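Long-range contacts in BRIC1 (PDB 6FF6), which is a computationally designed repeat protein whose helices pack into a novel, corrugated architecture: residues Leu44-Pro49 and Leu97-Ile102; Phe126-Phe131 and Ala171-Phe177; Thr183-Met187 and Thr212-Met216. All blocks are in the same frame, centred on the assembly; numbering follows the deposited sequence.

Contact 1: Leu44-Pro49 and Leu97-Ile102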
loop_
_atom_site.group_PDB
_atom_site.type_symbol
_atom_site.label_atom_id
_atom_site.label_comp_id
_atom_site.label_asym_id
_atom_site.label_seq_id
_atom_site.Cartn_x
_atom_site.Cartn_y
_atom_site.Cartn_z
ATOM N N LEU A 44 27.899 -11.561 -19.871
ATOM C CA LEU A 44 27.600 -12.962 -20.135
ATOM C C LEU A 44 27.992 -13.320 -21.549
ATOM O O LEU A 44 27.747 -12.517 -22.465
ATOM C CB LEU A 44 26.102 -13.245 -19.963
ATOM C CG LEU A 44 25.597 -13.380 -18.546
ATOM C CD1 LEU A 44 24.103 -13.331 -18.523
ATOM C CD2 LEU A 44 26.072 -14.690 -17.920
ATOM N N VAL A 45 28.601 -14.529 -21.725
ATOM C CA VAL A 45 28.968 -15.060 -23.029
ATOM C C VAL A 45 27.824 -15.998 -23.419
ATOM O O VAL A 45 27.622 -17.010 -22.753
ATOM C CB VAL A 45 30.370 -15.742 -23.091
ATOM C CG1 VAL A 45 30.734 -16.131 -24.532
ATOM C CG2 VAL A 45 31.450 -14.842 -22.494
ATOM N N PRO A 46 27.035 -15.637 -24.460
ATOM C CA PRO A 46 25.884 -16.486 -24.860
ATOM C C PRO A 46 26.184 -17.959 -25.178
ATOM O O PRO A 46 25.377 -18.835 -24.858
ATOM C CB PRO A 46 25.317 -15.769 -26.094
ATOM C CG PRO A 46 25.857 -14.380 -26.032
ATOM C CD PRO A 46 27.162 -14.438 -25.315
ATOM N N GLU A 47 27.330 -18.226 -25.817
ATOM C CA GLU A 47 27.704 -19.578 -26.195
ATOM C C GLU A 47 28.221 -20.403 -25.015
ATOM O O GLU A 47 27.891 -21.588 -24.909
ATOM C CB GLU A 47 28.712 -19.547 -27.343
ATOM C CG GLU A 47 28.114 -19.034 -28.641
ATOM C CD GLU A 47 28.861 -19.450 -29.892
ATOM O OE1 GLU A 47 29.275 -20.628 -29.976
ATOM O OE2 GLU A 47 29.019 -18.601 -30.798
ATOM N N SER A 48 29.033 -19.781 -24.138
ATOM C CA SER A 48 29.625 -20.440 -22.973
ATOM C C SER A 48 29.590 -19.492 -21.776
ATOM O O SER A 48 30.599 -18.839 -21.483
ATOM C CB SER A 48 31.057 -20.883 -23.277
ATOM O OG SER A 48 31.128 -22.216 -23.758
ATOM N N PRO A 49 28.427 -19.373 -21.089
ATOM C CA PRO A 49 28.344 -18.435 -19.952
ATOM C C PRO A 49 29.124 -18.889 -18.737
ATOM O O PRO A 49 29.335 -20.087 -18.507
ATOM C CB PRO A 49 26.852 -18.347 -19.659
ATOM C CG PRO A 49 26.313 -19.651 -20.127
ATOM C CD PRO A 49 27.137 -20.052 -21.324
ATOM N N LEU A 97 21.369 -20.849 -22.922
ATOM C CA LEU A 97 21.482 -19.401 -23.106
ATOM C C LEU A 97 21.689 -19.040 -24.577
ATOM O O LEU A 97 22.204 -19.849 -25.357
ATOM C CB LEU A 97 22.652 -18.862 -22.265
ATOM C CG LEU A 97 22.351 -17.680 -21.343
ATOM C CD1 LEU A 97 21.431 -18.084 -20.183
ATOM C CD2 LEU A 97 23.637 -17.090 -20.796
ATOM N N ASN A 98 21.283 -17.828 -24.949
ATOM C CA ASN A 98 21.453 -17.245 -26.281
ATOM C C ASN A 98 21.172 -15.759 -26.150
ATOM O O ASN A 98 20.802 -15.316 -25.060
ATOM C CB ASN A 98 20.569 -17.921 -27.355
ATOM C CG ASN A 98 19.083 -17.847 -27.113
ATOM O OD1 ASN A 98 18.536 -16.823 -26.684
ATOM N ND2 ASN A 98 18.385 -18.941 -27.396
ATOM N N THR A 99 21.326 -14.987 -27.236
ATOM C CA THR A 99 21.108 -13.534 -27.213
ATOM C C THR A 99 19.696 -13.157 -26.759
ATOM O O THR A 99 19.556 -12.268 -25.919
ATOM C CB THR A 99 21.493 -12.901 -28.563
ATOM O OG1 THR A 99 22.887 -13.144 -28.805
ATOM C CG2 THR A 99 21.212 -11.381 -28.620
ATOM N N ASP A 100 18.664 -13.844 -27.293
ATOM C CA ASP A 100 17.251 -13.591 -26.971
ATOM C C ASP A 100 16.988 -13.735 -25.464
ATOM O O ASP A 100 16.342 -12.872 -24.872
ATOM C CB ASP A 100 16.290 -14.528 -27.763
ATOM C CG ASP A 100 16.579 -14.792 -29.244
ATOM O OD1 ASP A 100 17.657 -15.368 -29.558
ATOM O OD2 ASP A 100 15.696 -14.504 -30.080
ATOM N N ILE A 101 17.495 -14.825 -24.861
ATOM C CA ILE A 101 17.346 -15.149 -23.445
ATOM C C ILE A 101 18.019 -14.120 -22.594
ATOM O O ILE A 101 17.423 -13.657 -21.625
ATOM C CB ILE A 101 17.800 -16.597 -23.167
ATOM C CG1 ILE A 101 16.721 -17.549 -23.714
ATOM C CG2 ILE A 101 18.034 -16.844 -21.679
ATOM C CD1 ILE A 101 17.176 -18.905 -24.083
ATOM N N ILE A 102 19.212 -13.688 -23.005
ATOM C CA ILE A 102 19.937 -12.633 -22.304
ATOM C C ILE A 102 19.139 -11.307 -22.355
ATOM O O ILE A 102 19.065 -10.602 -21.344
ATOM C CB ILE A 102 21.406 -12.532 -22.802
ATOM C CG1 ILE A 102 22.184 -13.819 -22.390
ATOM C CG2 ILE A 102 22.098 -11.298 -22.219
ATOM C CD1 ILE A 102 23.540 -14.067 -23.048
#

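Contact 2: Phe126-Phe131 and Ala171-Phe177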
loop_
_atom_site.group_PDB
_atom_site.type_symbol
_atom_site.label_atom_id
_atom_site.label_comp_id
_atom_site.label_asym_id
_atom_site.label_seq_id
_atom_site.Cartn_x
_atom_site.Cartn_y
_atom_site.Cartn_z
ATOM N N PHE A 126 -1.070 9.732 -1.589
ATOM C CA PHE A 126 -0.541 9.407 -0.278
ATOM C C PHE A 126 -0.181 10.666 0.539
ATOM O O PHE A 126 -0.459 10.707 1.741
ATOM C CB PHE A 126 0.631 8.407 -0.399
ATOM C CG PHE A 126 1.096 7.879 0.942
ATOM C CD1 PHE A 126 0.176 7.472 1.910
ATOM C CD2 PHE A 126 2.448 7.831 1.258
ATOM C CE1 PHE A 126 0.603 7.041 3.173
ATOM C CE2 PHE A 126 2.874 7.383 2.515
ATOM C CZ PHE A 126 1.949 6.993 3.463
ATOM N N TYR A 127 0.397 11.694 -0.115
ATOM C CA TYR A 127 0.758 12.957 0.534
ATOM C C TYR A 127 -0.489 13.707 0.924
ATOM O O TYR A 127 -0.563 14.220 2.034
ATOM C CB TYR A 127 1.592 13.844 -0.408
ATOM C CG TYR A 127 3.092 13.712 -0.269
ATOM C CD1 TYR A 127 3.749 12.553 -0.667
ATOM C CD2 TYR A 127 3.866 14.776 0.191
ATOM C CE1 TYR A 127 5.140 12.438 -0.568
ATOM C CE2 TYR A 127 5.256 14.672 0.299
ATOM C CZ TYR A 127 5.891 13.502 -0.092
ATOM O OH TYR A 127 7.263 13.383 -0.036
ATOM N N GLN A 128 -1.472 13.758 0.016
ATOM C CA GLN A 128 -2.737 14.444 0.199
ATOM C C GLN A 128 -3.575 13.876 1.334
ATOM O O GLN A 128 -4.117 14.659 2.128
ATOM C CB GLN A 128 -3.504 14.496 -1.112
ATOM C CG GLN A 128 -3.501 15.890 -1.758
ATOM C CD GLN A 128 -2.186 16.648 -1.737
ATOM O OE1 GLN A 128 -1.146 16.170 -2.202
ATOM N NE2 GLN A 128 -2.216 17.865 -1.207
ATOM N N ALA A 129 -3.626 12.535 1.448
ATOM C CA ALA A 129 -4.314 11.841 2.527
ATOM C C ALA A 129 -3.662 12.233 3.838
ATOM O O ALA A 129 -4.368 12.595 4.768
ATOM C CB ALA A 129 -4.250 10.339 2.315
ATOM N N PHE A 130 -2.327 12.299 3.879
ATOM C CA PHE A 130 -1.604 12.731 5.073
ATOM C C PHE A 130 -1.921 14.164 5.424
ATOM O O PHE A 130 -2.234 14.437 6.578
ATOM C CB PHE A 130 -0.080 12.520 4.921
ATOM C CG PHE A 130 0.745 13.276 5.950
ATOM C CD1 PHE A 130 0.710 12.924 7.296
ATOM C CD2 PHE A 130 1.499 14.387 5.582
ATOM C CE1 PHE A 130 1.404 13.681 8.249
ATOM C CE2 PHE A 130 2.181 15.141 6.536
ATOM C CZ PHE A 130 2.157 14.768 7.858
ATOM N N PHE A 131 -1.805 15.085 4.446
ATOM C CA PHE A 131 -2.049 16.519 4.668
ATOM C C PHE A 131 -3.463 16.758 5.256
ATOM O O PHE A 131 -3.608 17.363 6.306
ATOM C CB PHE A 131 -1.752 17.348 3.387
ATOM C CG PHE A 131 -0.273 17.486 3.064
ATOM C CD1 PHE A 131 0.655 17.781 4.064
ATOM C CD2 PHE A 131 0.188 17.360 1.758
ATOM C CE1 PHE A 131 2.029 17.900 3.768
ATOM C CE2 PHE A 131 1.556 17.471 1.469
ATOM C CZ PHE A 131 2.470 17.740 2.477
ATOM N N ALA A 171 4.168 9.853 11.050
ATOM C CA ALA A 171 3.889 10.222 9.665
ATOM C C ALA A 171 4.922 11.220 9.082
ATOM O O ALA A 171 5.383 11.022 7.952
ATOM C CB ALA A 171 2.487 10.780 9.564
ATOM N N ALA A 172 5.328 12.246 9.869
ATOM C CA ALA A 172 6.349 13.213 9.463
ATOM C C ALA A 172 7.672 12.492 9.257
ATOM O O ALA A 172 8.425 12.845 8.346
ATOM C CB ALA A 172 6.510 14.298 10.515
ATOM N N GLY A 173 7.934 11.483 10.091
ATOM C CA GLY A 173 9.122 10.648 9.980
ATOM C C GLY A 173 9.072 9.874 8.678
ATOM O O GLY A 173 10.073 9.807 7.961
ATOM N N THR A 174 7.873 9.349 8.333
ATOM C CA THR A 174 7.635 8.626 7.092
ATOM C C THR A 174 7.994 9.465 5.872
ATOM O O THR A 174 8.635 8.949 4.965
ATOM C CB THR A 174 6.188 8.118 7.028
ATOM O OG1 THR A 174 5.981 7.165 8.073
ATOM C CG2 THR A 174 5.824 7.516 5.662
ATOM N N PHE A 175 7.608 10.744 5.850
ATOM C CA PHE A 175 7.899 11.598 4.697
ATOM C C PHE A 175 9.226 12.397 4.783
ATOM O O PHE A 175 9.519 13.192 3.884
ATOM C CB PHE A 175 6.725 12.534 4.426
ATOM C CG PHE A 175 5.410 11.860 4.138
ATOM C CD1 PHE A 175 5.079 11.464 2.845
ATOM C CD2 PHE A 175 4.457 11.710 5.132
ATOM C CE1 PHE A 175 3.833 10.889 2.568
ATOM C CE2 PHE A 175 3.233 11.087 4.860
ATOM C CZ PHE A 175 2.925 10.695 3.578
ATOM N N GLY A 176 10.022 12.174 5.825
ATOM C CA GLY A 176 11.298 12.875 5.989
ATOM C C GLY A 176 11.174 14.333 6.406
ATOM O O GLY A 176 12.119 15.119 6.240
ATOM N N PHE A 177 10.000 14.704 6.958
ATOM C CA PHE A 177 9.721 16.058 7.421
ATOM C C PHE A 177 10.400 16.200 8.791
ATOM O O PHE A 177 9.749 16.106 9.829
ATOM C CB PHE A 177 8.204 16.317 7.481
ATOM C CG PHE A 177 7.390 16.200 6.199
ATOM C CD1 PHE A 177 7.933 16.547 4.968
ATOM C CD2 PHE A 177 6.045 15.835 6.239
ATOM C CE1 PHE A 177 7.163 16.477 3.798
ATOM C CE2 PHE A 177 5.280 15.761 5.061
ATOM C CZ PHE A 177 5.851 16.078 3.853
#

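Contact 3: Thr183-Met187 and Thr212-Met216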
loop_
_atom_site.group_PDB
_atom_site.type_symbol
_atom_site.label_atom_id
_atom_site.label_comp_id
_atom_site.label_asym_id
_atom_site.label_seq_id
_atom_site.Cartn_x
_atom_site.Cartn_y
_atom_site.Cartn_z
ATOM N N THR A 183 9.451 19.007 16.159
ATOM C CA THR A 183 8.525 19.866 16.887
ATOM C C THR A 183 7.505 19.030 17.621
ATOM O O THR A 183 7.300 19.235 18.814
ATOM C CB THR A 183 7.868 20.893 15.960
ATOM O OG1 THR A 183 8.886 21.631 15.304
ATOM C CG2 THR A 183 6.982 21.872 16.714
ATOM N N THR A 184 6.859 18.096 16.901
ATOM C CA THR A 184 5.866 17.175 17.443
ATOM C C THR A 184 6.477 16.244 18.485
ATOM O O THR A 184 5.839 15.996 19.497
ATOM C CB THR A 184 5.204 16.386 16.339
ATOM O OG1 THR A 184 6.196 15.878 15.465
ATOM C CG2 THR A 184 4.209 17.183 15.557
ATOM N N HIS A 185 7.716 15.757 18.267
ATOM C CA HIS A 185 8.383 14.869 19.222
ATOM C C HIS A 185 8.609 15.532 20.565
ATOM O O HIS A 185 8.361 14.910 21.599
ATOM C CB HIS A 185 9.718 14.335 18.700
ATOM C CG HIS A 185 10.123 13.028 19.330
ATOM N ND1 HIS A 185 9.317 12.382 20.268
ATOM C CD2 HIS A 185 11.195 12.243 19.072
ATOM C CE1 HIS A 185 9.938 11.249 20.562
ATOM N NE2 HIS A 185 11.072 11.119 19.870
ATOM N N LEU A 186 9.090 16.788 20.554
ATOM C CA LEU A 186 9.321 17.540 21.777
ATOM C C LEU A 186 8.038 17.752 22.561
ATOM O O LEU A 186 8.059 17.623 23.785
ATOM C CB LEU A 186 9.999 18.867 21.485
ATOM C CG LEU A 186 11.462 18.782 21.107
ATOM C CD1 LEU A 186 11.954 20.098 20.615
ATOM C CD2 LEU A 186 12.320 18.334 22.276
ATOM N N MET A 187 6.924 18.047 21.865
ATOM C CA MET A 187 5.632 18.233 22.508
ATOM C C MET A 187 5.139 16.872 23.036
ATOM O O MET A 187 4.614 16.805 24.145
ATOM C CB MET A 187 4.639 18.852 21.522
ATOM C CG MET A 187 3.283 19.133 22.100
ATOM S SD MET A 187 2.280 19.947 20.845
ATOM C CE MET A 187 0.840 20.233 21.705
ATOM N N THR A 212 2.583 25.876 19.764
ATOM C CA THR A 212 3.228 24.737 19.086
ATOM C C THR A 212 2.294 24.251 17.971
ATOM O O THR A 212 2.764 24.111 16.840
ATOM C CB THR A 212 3.588 23.600 20.075
ATOM O OG1 THR A 212 4.381 24.116 21.134
ATOM C CG2 THR A 212 4.365 22.489 19.432
ATOM N N LYS A 213 0.961 24.068 18.273
ATOM C CA LYS A 213 -0.037 23.657 17.272
ATOM C C LYS A 213 0.022 24.585 16.046
ATOM O O LYS A 213 0.122 24.108 14.930
ATOM C CB LYS A 213 -1.465 23.566 17.880
ATOM C CG LYS A 213 -2.589 23.120 16.917
ATOM C CD LYS A 213 -3.234 24.321 16.170
ATOM C CE LYS A 213 -3.919 23.952 14.862
ATOM N NZ LYS A 213 -4.184 25.150 14.006
ATOM N N ASP A 214 -0.019 25.894 16.263
ATOM C CA ASP A 214 0.035 26.898 15.191
ATOM C C ASP A 214 1.295 26.749 14.323
ATOM O O ASP A 214 1.214 26.796 13.076
ATOM C CB ASP A 214 -0.100 28.324 15.772
ATOM C CG ASP A 214 -1.438 28.614 16.464
ATOM O OD1 ASP A 214 -2.424 27.882 16.203
ATOM O OD2 ASP A 214 -1.504 29.583 17.251
ATOM N N ILE A 215 2.458 26.538 14.995
ATOM C CA ILE A 215 3.751 26.348 14.336
ATOM C C ILE A 215 3.711 25.060 13.501
ATOM O O ILE A 215 4.194 25.057 12.363
ATOM C CB ILE A 215 4.928 26.316 15.363
ATOM C CG1 ILE A 215 5.091 27.645 16.161
ATOM C CG2 ILE A 215 6.248 25.892 14.702
ATOM C CD1 ILE A 215 5.331 28.936 15.380
ATOM N N MET A 216 3.163 23.972 14.070
ATOM C CA MET A 216 3.052 22.678 13.393
ATOM C C MET A 216 2.168 22.770 12.140
ATOM O O MET A 216 2.490 22.151 11.126
ATOM C CB MET A 216 2.550 21.596 14.351
ATOM C CG MET A 216 3.551 21.255 15.445
ATOM S SD MET A 216 3.037 20.003 16.668
ATOM C CE MET A 216 1.457 20.467 17.029
#

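Contact 1: Leu44-Pro49 and Leu97-Ile102
Leu97 sets its CD2 methyl against the ring of Pro49, 3.6 Å from Pro49 CB and scarcely farther from CG, the two side chains passing each other in opposite directions. The same methyl lies more loosely near Leu44, whose CD1 is 4.4 Å from Leu97 CD2. One branch of a single leucine is thus set against Pro49 and near Leu44, the two ends of the loop segment. Ile102 makes the second apolar patch from one turn into its helix. With CG1 beside the backbone N (chi1 -67°) and CD1 extended beyond it, its ethyl arm reaches across the Pro46 ring at about a right angle. Ile102 CD1 ends 3.8 Å from Pro46 CG, and Leu44 CB lies 4.1 Å from the same methyl. These residues join two parts of a helical bundle in a region matching the Hpt family, whose classic fold is a four-helix bundle: the loop between helices 23-42 and 51-71, and the start of helix 99-121. Leu44 and Pro49 also rest on Leu54 of helix 51-71, so the loop folds back over the helix that it leads into. Proline suits such a turn, since its ring restrains the backbone while offering a compact apolar surface. Where the backbones come near, Pro46 O and Leu97 O lie 3.4 Å apart, but both are acceptors and cannot bond to each other; side chains carry the contact. Asn98 turns its polar group to its own helix as the N-cap. Its OD1 accepts from Ile101 N at 2.9 Å with an N-H...O angle of 164°, satisfying an amide of the first turn that has no earlier helical carbonyl to bond. Asparagine, short and ending in an amide whose carbonyl oxygen can accept, is well made for that task.

Contact 2: Phe126-Phe131 and Ala171-Phe177
Phe175 drives its ring between Phe126, Tyr127 and Phe130 of helix 125-146. An edge of Phe175 meets the face of Tyr127 in an edge-to-face pair, with Phe175 CD1 3.5 Å from Tyr127 CE1 and the planes at 62°. Elsewhere on the ring, Phe175 CZ comes over a face of Phe126, 3.5 Å from Phe126 CE2, while Phe175 CE2 lies 3.5 Å from Phe130 CG.

A chi1 of 165° swings the Phe130 ring out opposite the backbone N, across to helix 155-174. There its CE1 touches Ala171 CB at 3.4 Å; the small methyl lets the large ring come close. Its CE2 meets the edge of Phe177, 3.5 Å from Phe177 CE2. The result is an aromatic cluster, in which flat, rigid rings tile a broad apolar surface between a helix start and a helix end.

A Schellman motif closes helix 155-174: Gly176 takes a positive phi, a conformation that glycine adopts easily, and Phe177 N bonds back to Ala172 O at 2.8 Å. That turn brings Phe177 round beside Phe175, just before helix 178-196. Phe177 CZ then approaches Tyr127 CE2 (3.9 Å), and the ring also stacks with Tyr223 of helix 203-224. From the second subunit, Tyr118 packs on Phe126 and Met75 on Phe130, which places the cluster at the subunit interface.

Contact 3: Thr183-Met187 and Thr212-Met216
The segments Thr183-Met187 and Thr212-Met216, of helices 178-196 and 203-224, run nearly antiparallel, at 159° with axes 10.7 Å apart; within them the CA atoms of Thr183 and Met216 are nearest, 7.1 Å from each other. Side chains from both helices fill that distance. With OG1 beside the backbone N (chi1 -56°), Thr183 is left with its methyl pointed at the partner helix, CG2 lying 3.7 Å from Met216 CG and 3.8 Å from Thr212 CG2. Thr212 has the same rotamer, and the two threonines slide past each other methyl beside methyl. Both hydroxyls are satisfied: Thr183 OG1 bonds to Gln219 NE2, which bridges to the partner helix, and to Ile179 O; Thr212 OG1 bonds to Leu208 O. Threonine therefore suits a buried helix face, because a bond to a carbonyl one turn back helps satisfy its hydroxyl and its methyl is left to pack.

The pair belongs to the helical bundle of the second Hpt-like region, where the two helices follow one another as an antiparallel hairpin. Helix 125-146 contributes Met141 against Met187 and Leu138 against Met216, while Phe234, Ile237 and Leu241 of the C-terminal helix 231-247 bear on Thr183 and Thr212.

Two long, flexible methionines span the gap between the helices. Met187 is extended throughout and carries SD across to Thr212 CG2, 3.6 Å away. Met216 is straight as far as SD but bends at its last torsion (chi3 -44°), bringing its CE to within 3.9 Å of Met187 SD; the two chains cross at about a right angle. Thr184 turns its CG2 methyl to the Met216 side chain, while Thr184 OG1 bonds to Leu180 O and Gln181 O.

How the contacts relate
Contact 1 stands apart, its centre about 39 Å from the centre of the chain, and lies in the first Hpt-like region; contacts 2 and 3 belong to the second. Centre to centre, contact 1 is about 46 Å from contact 2 and about 59 Å from contact 3, on the opposite side of the chain's centre from contact 3. Contacts 2 and 3 are close neighbours, their centres about 15 Å and nearest atoms about 5 Å apart without touching. Helix 99-121 of contact 1 is followed by helix 125-146 of contact 2, and helix 155-174 of contact 2 by helix 178-196 of contact 3. Of the three, contact 2 alone meets the second subunit.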